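Local coordinates for protein mevalonate kinase (Staphylococcus aureus, PDB 2X7I) that probably transfers the gamma-phosphate of ATP to mevalonate, giving 5-phosphomevalonate for isoprenoid synthesis, as other mevalonate kinases of the GHMP family do, at residues 75-78 with 79-83; 127-130 with 131-135; 142-145 with 146-149. One frame throughout, in Å; residues are numbered along the deposited sequence.

Contact 1: residues 75-78 with 79-83; sequences NRFV and ELNNI
Val78 and Ile83 join backbone to backbone where helix 70-80 stops, and they do so in a Schellman motif: Ile83 N donates to Val78 O at 3.0 Å, while within that turn Asn82 N bonds back to Glu79 O at 3.3 Å. Asn82, the C-prime residue, makes the reversal possible with its positive phi. The helix is the middle element of a beta-alpha-beta unit running from strand 53-58 to strand 87-93, and its two sides are packed very differently. On the tight side Phe77 sets CG anti to the main-chain nitrogen (chi1 167°), which carries the ring beside Asn81. The buried ring packs against Phe111, Ser115 and Leu119 of helix 103-119 and Leu87 of strand 87-93. Next to it Val78 CG1 lies 4.3 Å from Ile83 CB, a looser apolar touch that Leu87 extends.

The opposite character belongs to Asn75, Arg76, Glu79 and Leu80, all exposed. What links them is mainly the helical ladder, with Glu79 N on Asn75 O at 3.1 Å and Leu80 N on Arg76 O at 2.9 Å. Glu79 lays CB alongside Asn75 O at 3.6 Å before its chain bends at chi2.

Asn81, the first residue to leave helical geometry, has its amide plane turned 56° from the Phe77 ring, and ND2 passes CD1 of that ring at 3.5 Å. Its main-chain N makes a weak bond to Phe77 O. The stronger grip on that oxygen is Asn81 ND2, 2.9 Å from Phe77 O, in the carbonyl plane on a lone pair, with an N-H...O angle of 160°.

Contact 2: residues 127-130 with 131-135; sequences ELIE and KANWA
Trp134 lays one face of its indole against the main-chain oxygen of Glu130, one turn earlier in helix 125-140, and the side chain can be followed outward from there. CB stands 3.5 Å from Glu130 O. With CG anti to its own carbonyl carbon (chi1 -55°), the ring folds back over the preceding turn, bringing CG and CD1 close to that oxygen, Trp134 CD1 being 2.9 Å from Glu130 O. NE1 also passes near the oxygen, but at an angle too poor for a hydrogen bond; the oxygen accepts the hydrogen bond of Trp134 N at 3.0 Å. Farther out, NE1 lies 3.6 Å from Glu130 OE1, the carboxylate turned 63° from the indole plane. At the six-membered ring CZ2 meets the same OE1 at 3.9 Å and Glu130 CB at 4.1 Å.

Leu128 and Ala132 lie on the buried side of the helix. Leu128 CD1 lies 4.3 Å from Ala132 CB, and Leu128 packs on Val112 and Arg113 of helix 103-119. Ile129 meets Val152 of helix 145-153. Glu127 OE1 bonds to Tyr116 OH, whereas Lys131 NZ stays 6.4 Å from that carboxylate oxygen, too distant for a salt bridge.

This is the i to i+4 pattern of a regular alpha-helix, here one that packs against helices 103-119 and 145-153 in the N-terminal region of a GHMP kinase.

Contact 3: residues 142-145 with 146-149; sequences KPSG and IDTQ
Ser144 OG and Asp147 meet at the start of helix 145-153, where Ser144 is the N-cap. OG, held anti to the serine's main-chain nitrogen (chi1 180°), accepts from Asp147 N in a capping bond that is weak, at 3.5 Å. The same hydroxyl oxygen rests over the flat face of the Asp147 carboxylate, almost straight above Asp147 CG at 2.9 Å. From there neither carboxylate oxygen is suitably aligned to bond with it. Ile146 CG2 touches OG from another direction, 3.7 Å away.

The main chain of the cap is held more firmly. Ser144 O receives Thr148 N at 3.0 Å with an N-H...O angle of 169°, the first full turn of the helix, and Gln149 N follows onto Gly145 O at 3.0 Å. Thr148 OG1 also lies 3.0 Å from Ser144 O, but it has a second partner in Glu136 OE2.

That glutamate, on helix 125-140, forms the second shell: its OE1 bonds to Ser144 N while OE2 bonds to Thr148 OG1, so one carboxylate ties the cap residue to the first turn. Ile146 is buried against Val157 and Phe159 of strand 157-160. Asp147 lies against Ala105 and forms a salt bridge from OD2 to Lys14 NZ; a bound citrate approaches its side chain to about 3 Å between nearest atoms.

Such a molecule, probably from the crystallisation liquor, is consistent with a pocket at this helix start. The salt bridge to Lys14 probably helps to orient the Asp147 carboxylate, while Ser144 OG, besides capping the helix, sits over one of its faces.

In the fold
From the N terminus the three contacts come in series; none nests in or crosses another, and each closes no more than a helical turn or a helix end. Contact 1 ends helix 70-80 before the chain enters strand 87-93. After helix 103-119, contact 2 lies along helix 125-140, where Lys131 NZ comes 4.2 Å from Leu80 CD2 of contact 1, so the first two just touch. A short loop then brings the chain to contact 3, which starts helix 145-153, with its centre about 9 Å from that of contact 2. Asn133 and Ile129 pack on Thr148 and Gln149, tying these successive helices together. Contacts 1 and 3 stay about 13 Å apart at their nearest atoms.

Contact 1: residues 75-78 with 79-83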
ATOM      1  N   ASN A  75       1.598 -21.177  11.937  1.00 49.28           N
ATOM      2  CA  ASN A  75       2.008 -21.918  13.118  1.00 50.31           C
ATOM      3  C   ASN A  75       1.303 -21.408  14.370  1.00 51.78           C
ATOM      4  O   ASN A  75       0.746 -22.188  15.128  1.00 52.66           O
ATOM      5  CB  ASN A  75       3.526 -21.847  13.308  1.00 49.64           C
ATOM      6  CG  ASN A  75       4.283 -22.747  12.351  1.00 47.93           C
ATOM      7  OD1 ASN A  75       3.697 -23.601  11.669  1.00 46.83           O
ATOM      8  ND2 ASN A  75       5.597 -22.561  12.289  1.00 42.13           N
ATOM      9  N   ARG A  76       1.322 -20.097  14.572  1.00 52.41           N
ATOM     10  CA  ARG A  76       0.647 -19.480  15.713  1.00 54.48           C
ATOM     11  C   ARG A  76      -0.844 -19.775  15.726  1.00 55.32           C
ATOM     12  O   ARG A  76      -1.412 -20.070  16.770  1.00 56.88           O
ATOM     13  CB  ARG A  76       0.851 -17.958  15.712  1.00 54.06           C
ATOM     14  CG  ARG A  76       0.412 -17.287  17.008  1.00 58.24           C
ATOM     15  CD  ARG A  76       0.445 -15.761  16.887  1.00 62.18           C
ATOM     16  NE  ARG A  76      -0.110 -15.056  18.051  1.00 65.13           N
ATOM     17  CZ  ARG A  76       0.523 -14.878  19.214  1.00 67.74           C
ATOM     18  NH1 ARG A  76       1.749 -15.380  19.414  1.00 67.84           N
ATOM     19  NH2 ARG A  76      -0.082 -14.195  20.190  1.00 68.69           N
ATOM     20  N   PHE A  77      -1.476 -19.675  14.565  1.00 54.97           N
ATOM     21  CA  PHE A  77      -2.904 -19.892  14.455  1.00 56.05           C
ATOM     22  C   PHE A  77      -3.279 -21.336  14.791  1.00 57.80           C
ATOM     23  O   PHE A  77      -4.293 -21.586  15.436  1.00 59.55           O
ATOM     24  CB  PHE A  77      -3.362 -19.520  13.043  1.00 55.62           C
ATOM     25  CG  PHE A  77      -4.747 -19.979  12.712  1.00 56.35           C
ATOM     26  CD1 PHE A  77      -5.852 -19.253  13.138  1.00 56.96           C
ATOM     27  CD2 PHE A  77      -4.947 -21.124  11.957  1.00 56.39           C
ATOM     28  CE1 PHE A  77      -7.133 -19.665  12.825  1.00 57.53           C
ATOM     29  CE2 PHE A  77      -6.221 -21.538  11.643  1.00 58.28           C
ATOM     30  CZ  PHE A  77      -7.319 -20.806  12.085  1.00 58.19           C
ATOM     31  N   VAL A  78      -2.447 -22.274  14.359  1.00 57.83           N
ATOM     32  CA  VAL A  78      -2.666 -23.692  14.591  1.00 59.49           C
ATOM     33  C   VAL A  78      -2.467 -24.094  16.062  1.00 61.30           C
ATOM     34  O   VAL A  78      -3.176 -24.965  16.566  1.00 62.24           O
ATOM     35  CB  VAL A  78      -1.746 -24.522  13.662  1.00 59.22           C
ATOM     36  CG1 VAL A  78      -1.628 -25.974  14.131  1.00 60.19           C
ATOM     37  CG2 VAL A  78      -2.260 -24.442  12.223  1.00 57.67           C
ATOM     38  N   GLU A  79      -1.531 -23.441  16.750  1.00 61.50           N
ATOM     39  CA  GLU A  79      -1.232 -23.764  18.151  1.00 63.53           C
ATOM     40  C   GLU A  79      -2.161 -23.055  19.146  1.00 64.82           C
ATOM     41  O   GLU A  79      -2.648 -23.669  20.093  1.00 66.56           O
ATOM     42  CB  GLU A  79       0.242 -23.466  18.474  1.00 62.97           C
ATOM     43  CG  GLU A  79       1.224 -24.508  17.917  1.00 63.77           C
ATOM     44  CD  GLU A  79       0.950 -25.932  18.425  1.00 67.67           C
ATOM     45  OE1 GLU A  79       1.218 -26.906  17.681  1.00 68.60           O
ATOM     46  OE2 GLU A  79       0.461 -26.081  19.572  1.00 71.24           O
ATOM     47  N   LEU A  80      -2.410 -21.772  18.927  1.00 64.39           N
ATOM     48  CA  LEU A  80      -3.341 -21.010  19.773  1.00 65.86           C
ATOM     49  C   LEU A  80      -4.730 -21.675  19.841  1.00 67.54           C
ATOM     50  O   LEU A  80      -5.364 -21.709  20.904  1.00 69.06           O
ATOM     51  CB  LEU A  80      -3.481 -19.573  19.244  1.00 64.59           C
ATOM     52  CG  LEU A  80      -3.950 -18.462  20.193  1.00 66.01           C
ATOM     53  CD1 LEU A  80      -2.754 -17.861  20.942  1.00 66.98           C
ATOM     54  CD2 LEU A  80      -4.705 -17.354  19.438  1.00 64.65           C
ATOM     55  N   ASN A  81      -5.180 -22.204  18.701  1.00 67.25           N
ATOM     56  CA  ASN A  81      -6.531 -22.749  18.548  1.00 68.55           C
ATOM     57  C   ASN A  81      -6.580 -24.272  18.564  1.00 70.00           C
ATOM     58  O   ASN A  81      -7.599 -24.866  18.214  1.00 71.25           O
ATOM     59  CB  ASN A  81      -7.140 -22.237  17.241  1.00 67.66           C
ATOM     60  CG  ASN A  81      -7.320 -20.737  17.236  1.00 65.72           C
ATOM     61  OD1 ASN A  81      -8.183 -20.212  17.935  1.00 65.57           O
ATOM     62  ND2 ASN A  81      -6.510 -20.038  16.445  1.00 62.70           N
ATOM     63  N   ASN A  82      -5.474 -24.897  18.962  1.00 69.95           N
ATOM     64  CA  ASN A  82      -5.381 -26.349  19.071  1.00 71.11           C
ATOM     65  C   ASN A  82      -5.976 -27.080  17.862  1.00 70.97           C
ATOM     66  O   ASN A  82      -6.720 -28.055  18.016  1.00 73.04           O
ATOM     67  CB  ASN A  82      -6.041 -26.814  20.380  1.00 73.71           C
ATOM     68  CG  ASN A  82      -5.518 -26.057  21.607  1.00 74.53           C
ATOM     69  OD1 ASN A  82      -6.297 -25.571  22.436  1.00 76.68           O
ATOM     70  ND2 ASN A  82      -4.195 -25.945  21.717  1.00 73.80           N
ATOM     71  N   ILE A  83      -5.637 -26.603  16.663  1.00 68.67           N
ATOM     72  CA  ILE A  83      -6.085 -27.227  15.415  1.00 68.57           C
ATOM     73  C   ILE A  83      -5.272 -28.482  15.104  1.00 68.94           C
ATOM     74  O   ILE A  83      -4.083 -28.404  14.779  1.00 67.84           O
ATOM     75  CB  ILE A  83      -5.950 -26.284  14.211  1.00 66.62           C
ATOM     76  CG1 ILE A  83      -6.805 -25.030  14.405  1.00 66.07           C
ATOM     77  CG2 ILE A  83      -6.354 -27.002  12.921  1.00 66.17           C
ATOM     78  CD1 ILE A  83      -6.423 -23.927  13.467  1.00 63.12           C
TER

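Contact 2: residues 127-130 with 131-135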
ATOM      1  N   GLU A 127     -10.628  -5.057  17.199  1.00 55.80           N
ATOM      2  CA  GLU A 127     -10.046  -6.381  17.385  1.00 55.19           C
ATOM      3  C   GLU A 127      -9.119  -6.741  16.212  1.00 52.68           C
ATOM      4  O   GLU A 127      -8.005  -7.231  16.406  1.00 51.49           O
ATOM      5  CB  GLU A 127     -11.161  -7.421  17.538  1.00 57.09           C
ATOM      6  CG  GLU A 127     -10.728  -8.715  18.184  1.00 59.20           C
ATOM      7  CD  GLU A 127     -11.898  -9.576  18.673  1.00 64.52           C
ATOM      8  OE1 GLU A 127     -11.620 -10.732  19.107  1.00 66.20           O
ATOM      9  OE2 GLU A 127     -13.075  -9.108  18.621  1.00 65.70           O
ATOM     10  N   LEU A 128      -9.594  -6.481  15.000  1.00 51.24           N
ATOM     11  CA  LEU A 128      -8.806  -6.670  13.794  1.00 49.32           C
ATOM     12  C   LEU A 128      -7.542  -5.824  13.831  1.00 47.55           C
ATOM     13  O   LEU A 128      -6.471  -6.303  13.477  1.00 46.50           O
ATOM     14  CB  LEU A 128      -9.646  -6.307  12.555  1.00 49.23           C
ATOM     15  CG  LEU A 128      -8.988  -6.405  11.181  1.00 47.82           C
ATOM     16  CD1 LEU A 128      -8.189  -7.716  11.046  1.00 46.26           C
ATOM     17  CD2 LEU A 128     -10.051  -6.251  10.049  1.00 45.28           C
ATOM     18  N   ILE A 129      -7.686  -4.566  14.250  1.00 47.46           N
ATOM     19  CA  ILE A 129      -6.569  -3.635  14.370  1.00 46.63           C
ATOM     20  C   ILE A 129      -5.484  -4.208  15.276  1.00 46.65           C
ATOM     21  O   ILE A 129      -4.318  -4.261  14.889  1.00 45.58           O
ATOM     22  CB  ILE A 129      -7.013  -2.261  14.963  1.00 47.47           C
ATOM     23  CG1 ILE A 129      -7.920  -1.498  13.985  1.00 48.08           C
ATOM     24  CG2 ILE A 129      -5.795  -1.411  15.307  1.00 46.31           C
ATOM     25  CD1 ILE A 129      -7.231  -1.111  12.705  1.00 47.16           C
ATOM     26  N   GLU A 130      -5.887  -4.639  16.471  1.00 47.31           N
ATOM     27  CA  GLU A 130      -4.968  -5.226  17.434  1.00 48.17           C
ATOM     28  C   GLU A 130      -4.299  -6.496  16.896  1.00 47.91           C
ATOM     29  O   GLU A 130      -3.083  -6.631  16.970  1.00 48.16           O
ATOM     30  CB  GLU A 130      -5.693  -5.562  18.739  1.00 49.79           C
ATOM     31  CG  GLU A 130      -6.338  -4.356  19.441  1.00 51.88           C
ATOM     32  CD  GLU A 130      -5.339  -3.466  20.123  1.00 52.71           C
ATOM     33  OE1 GLU A 130      -4.167  -3.864  20.248  1.00 54.22           O
ATOM     34  OE2 GLU A 130      -5.732  -2.371  20.549  1.00 55.37           O
ATOM     35  N   LYS A 131      -5.090  -7.417  16.361  1.00 48.12           N
ATOM     36  CA  LYS A 131      -4.567  -8.694  15.888  1.00 48.32           C
ATOM     37  C   LYS A 131      -3.700  -8.539  14.637  1.00 46.92           C
ATOM     38  O   LYS A 131      -2.708  -9.235  14.482  1.00 45.71           O
ATOM     39  CB  LYS A 131      -5.707  -9.676  15.614  1.00 49.68           C
ATOM     40  CG  LYS A 131      -6.359 -10.257  16.857  1.00 52.65           C
ATOM     41  CD  LYS A 131      -5.626 -11.506  17.355  1.00 55.88           C
ATOM     42  CE  LYS A 131      -6.529 -12.369  18.247  1.00 59.55           C
ATOM     43  NZ  LYS A 131      -5.762 -13.338  19.102  1.00 61.69           N
ATOM     44  N   ALA A 132      -4.082  -7.629  13.747  1.00 46.47           N
ATOM     45  CA  ALA A 132      -3.290  -7.376  12.546  1.00 45.68           C
ATOM     46  C   ALA A 132      -1.950  -6.736  12.917  1.00 45.31           C
ATOM     47  O   ALA A 132      -0.915  -7.117  12.374  1.00 45.60           O
ATOM     48  CB  ALA A 132      -4.056  -6.500  11.555  1.00 45.08           C
ATOM     49  N   ASN A 133      -1.960  -5.775  13.833  1.00 45.40           N
ATOM     50  CA  ASN A 133      -0.713  -5.134  14.255  1.00 45.75           C
ATOM     51  C   ASN A 133       0.212  -6.166  14.909  1.00 46.71           C
ATOM     52  O   ASN A 133       1.404  -6.183  14.627  1.00 46.27           O
ATOM     53  CB  ASN A 133      -0.967  -3.912  15.167  1.00 46.04           C
ATOM     54  CG  ASN A 133      -1.381  -2.649  14.375  1.00 45.67           C
ATOM     55  OD1 ASN A 133      -2.403  -2.021  14.659  1.00 46.42           O
ATOM     56  ND2 ASN A 133      -0.577  -2.281  13.388  1.00 44.68           N
ATOM     57  N   TRP A 134      -0.356  -7.067  15.715  1.00 48.09           N
ATOM     58  CA  TRP A 134       0.422  -8.145  16.330  1.00 49.48           C
ATOM     59  C   TRP A 134       0.988  -9.127  15.299  1.00 48.56           C
ATOM     60  O   TRP A 134       2.132  -9.587  15.430  1.00 48.94           O
ATOM     61  CB  TRP A 134      -0.395  -8.911  17.388  1.00 51.04           C
ATOM     62  CG  TRP A 134      -1.002  -8.043  18.494  1.00 55.25           C
ATOM     63  CD1 TRP A 134      -0.772  -6.703  18.732  1.00 56.69           C
ATOM     64  CD2 TRP A 134      -1.929  -8.470  19.505  1.00 58.07           C
ATOM     65  NE1 TRP A 134      -1.517  -6.280  19.808  1.00 57.73           N
ATOM     66  CE2 TRP A 134      -2.228  -7.345  20.304  1.00 59.00           C
ATOM     67  CE3 TRP A 134      -2.546  -9.692  19.802  1.00 60.48           C
ATOM     68  CZ2 TRP A 134      -3.112  -7.409  21.388  1.00 61.08           C
ATOM     69  CZ3 TRP A 134      -3.422  -9.755  20.882  1.00 62.45           C
ATOM     70  CH2 TRP A 134      -3.697  -8.616  21.659  1.00 62.27           C
ATOM     71  N   ALA A 135       0.202  -9.433  14.268  1.00 47.74           N
ATOM     72  CA  ALA A 135       0.632 -10.370  13.212  1.00 47.48           C
ATOM     73  C   ALA A 135       1.770  -9.789  12.366  1.00 46.53           C
ATOM     74  O   ALA A 135       2.716 -10.493  12.021  1.00 46.35           O
ATOM     75  CB  ALA A 135      -0.547 -10.782  12.326  1.00 46.89           C
TER

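Contact 3: residues 142-145 with 146-149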
ATOM      1  N   LYS A 142       7.885  -5.591  12.576  1.00 52.49           N
ATOM      2  CA  LYS A 142       7.294  -4.372  13.107  1.00 52.16           C
ATOM      3  C   LYS A 142       5.909  -4.124  12.549  1.00 50.33           C
ATOM      4  O   LYS A 142       5.618  -4.492  11.413  1.00 50.32           O
ATOM      5  CB  LYS A 142       8.189  -3.140  12.888  1.00 52.90           C
ATOM      6  CG  LYS A 142       8.400  -2.670  11.449  1.00 53.56           C
ATOM      7  CD  LYS A 142       9.392  -1.483  11.457  1.00 56.65           C
ATOM      8  CE  LYS A 142       9.576  -0.807  10.088  1.00 57.59           C
ATOM      9  NZ  LYS A 142      10.327   0.518  10.189  1.00 58.88           N
ATOM     10  N   PRO A 143       5.039  -3.519  13.363  1.00 49.62           N
ATOM     11  CA  PRO A 143       3.718  -3.179  12.895  1.00 48.78           C
ATOM     12  C   PRO A 143       3.740  -1.838  12.175  1.00 48.26           C
ATOM     13  O   PRO A 143       4.710  -1.099  12.275  1.00 48.58           O
ATOM     14  CB  PRO A 143       2.911  -3.089  14.192  1.00 49.09           C
ATOM     15  CG  PRO A 143       3.886  -2.641  15.198  1.00 50.04           C
ATOM     16  CD  PRO A 143       5.219  -3.183  14.786  1.00 50.44           C
ATOM     17  N   SER A 144       2.686  -1.537  11.434  1.00 47.46           N
ATOM     18  CA  SER A 144       2.517  -0.201  10.898  1.00 47.09           C
ATOM     19  C   SER A 144       1.127   0.271  11.291  1.00 46.50           C
ATOM     20  O   SER A 144       0.137  -0.166  10.717  1.00 46.14           O
ATOM     21  CB  SER A 144       2.718  -0.187   9.384  1.00 46.71           C
ATOM     22  OG  SER A 144       2.548   1.132   8.875  1.00 47.73           O
ATOM     23  N   GLY A 145       1.064   1.122  12.308  1.00 46.54           N
ATOM     24  CA  GLY A 145      -0.198   1.663  12.787  1.00 46.54           C
ATOM     25  C   GLY A 145      -0.989   2.391  11.710  1.00 45.65           C
ATOM     26  O   GLY A 145      -2.203   2.193  11.577  1.00 45.13           O
ATOM     27  N   ILE A 146      -0.307   3.235  10.942  1.00 44.88           N
ATOM     28  CA  ILE A 146      -0.986   4.005   9.896  1.00 44.74           C
ATOM     29  C   ILE A 146      -1.539   3.099   8.785  1.00 44.18           C
ATOM     30  O   ILE A 146      -2.673   3.286   8.357  1.00 44.02           O
ATOM     31  CB  ILE A 146      -0.086   5.131   9.309  1.00 44.58           C
ATOM     32  CG1 ILE A 146      -0.920   6.061   8.425  1.00 45.48           C
ATOM     33  CG2 ILE A 146       1.096   4.558   8.523  1.00 43.91           C
ATOM     34  CD1 ILE A 146      -0.256   7.423   8.131  1.00 45.61           C
ATOM     35  N   ASP A 147      -0.744   2.119   8.345  1.00 44.38           N
ATOM     36  CA  ASP A 147      -1.152   1.202   7.275  1.00 44.42           C
ATOM     37  C   ASP A 147      -2.364   0.386   7.729  1.00 44.03           C
ATOM     38  O   ASP A 147      -3.355   0.311   7.023  1.00 44.47           O
ATOM     39  CB  ASP A 147      -0.025   0.234   6.887  1.00 44.95           C
ATOM     40  CG  ASP A 147       1.213   0.928   6.291  1.00 47.52           C
ATOM     41  OD1 ASP A 147       1.307   2.180   6.311  1.00 51.70           O
ATOM     42  OD2 ASP A 147       2.114   0.192   5.804  1.00 49.46           O
ATOM     43  N   THR A 148      -2.295  -0.193   8.919  1.00 43.49           N
ATOM     44  CA  THR A 148      -3.380  -1.025   9.413  1.00 43.94           C
ATOM     45  C   THR A 148      -4.686  -0.230   9.602  1.00 44.62           C
ATOM     46  O   THR A 148      -5.761  -0.693   9.233  1.00 44.52           O
ATOM     47  CB  THR A 148      -3.010  -1.730  10.735  1.00 44.00           C
ATOM     48  OG1 THR A 148      -1.774  -2.437  10.572  1.00 43.48           O
ATOM     49  CG2 THR A 148      -4.105  -2.710  11.147  1.00 43.78           C
ATOM     50  N   GLN A 149      -4.588   0.959  10.177  1.00 45.08           N
ATOM     51  CA  GLN A 149      -5.770   1.784  10.393  1.00 46.62           C
ATOM     52  C   GLN A 149      -6.378   2.261   9.066  1.00 46.60           C
ATOM     53  O   GLN A 149      -7.591   2.227   8.895  1.00 47.87           O
ATOM     54  CB  GLN A 149      -5.445   2.967  11.316  1.00 47.10           C
ATOM     55  CG  GLN A 149      -6.580   3.982  11.491  1.00 49.11           C
ATOM     56  CD  GLN A 149      -7.860   3.390  12.070  1.00 52.32           C
ATOM     57  OE1 GLN A 149      -7.870   2.263  12.560  1.00 54.27           O
ATOM     58  NE2 GLN A 149      -8.952   4.169  12.028  1.00 54.68           N
TER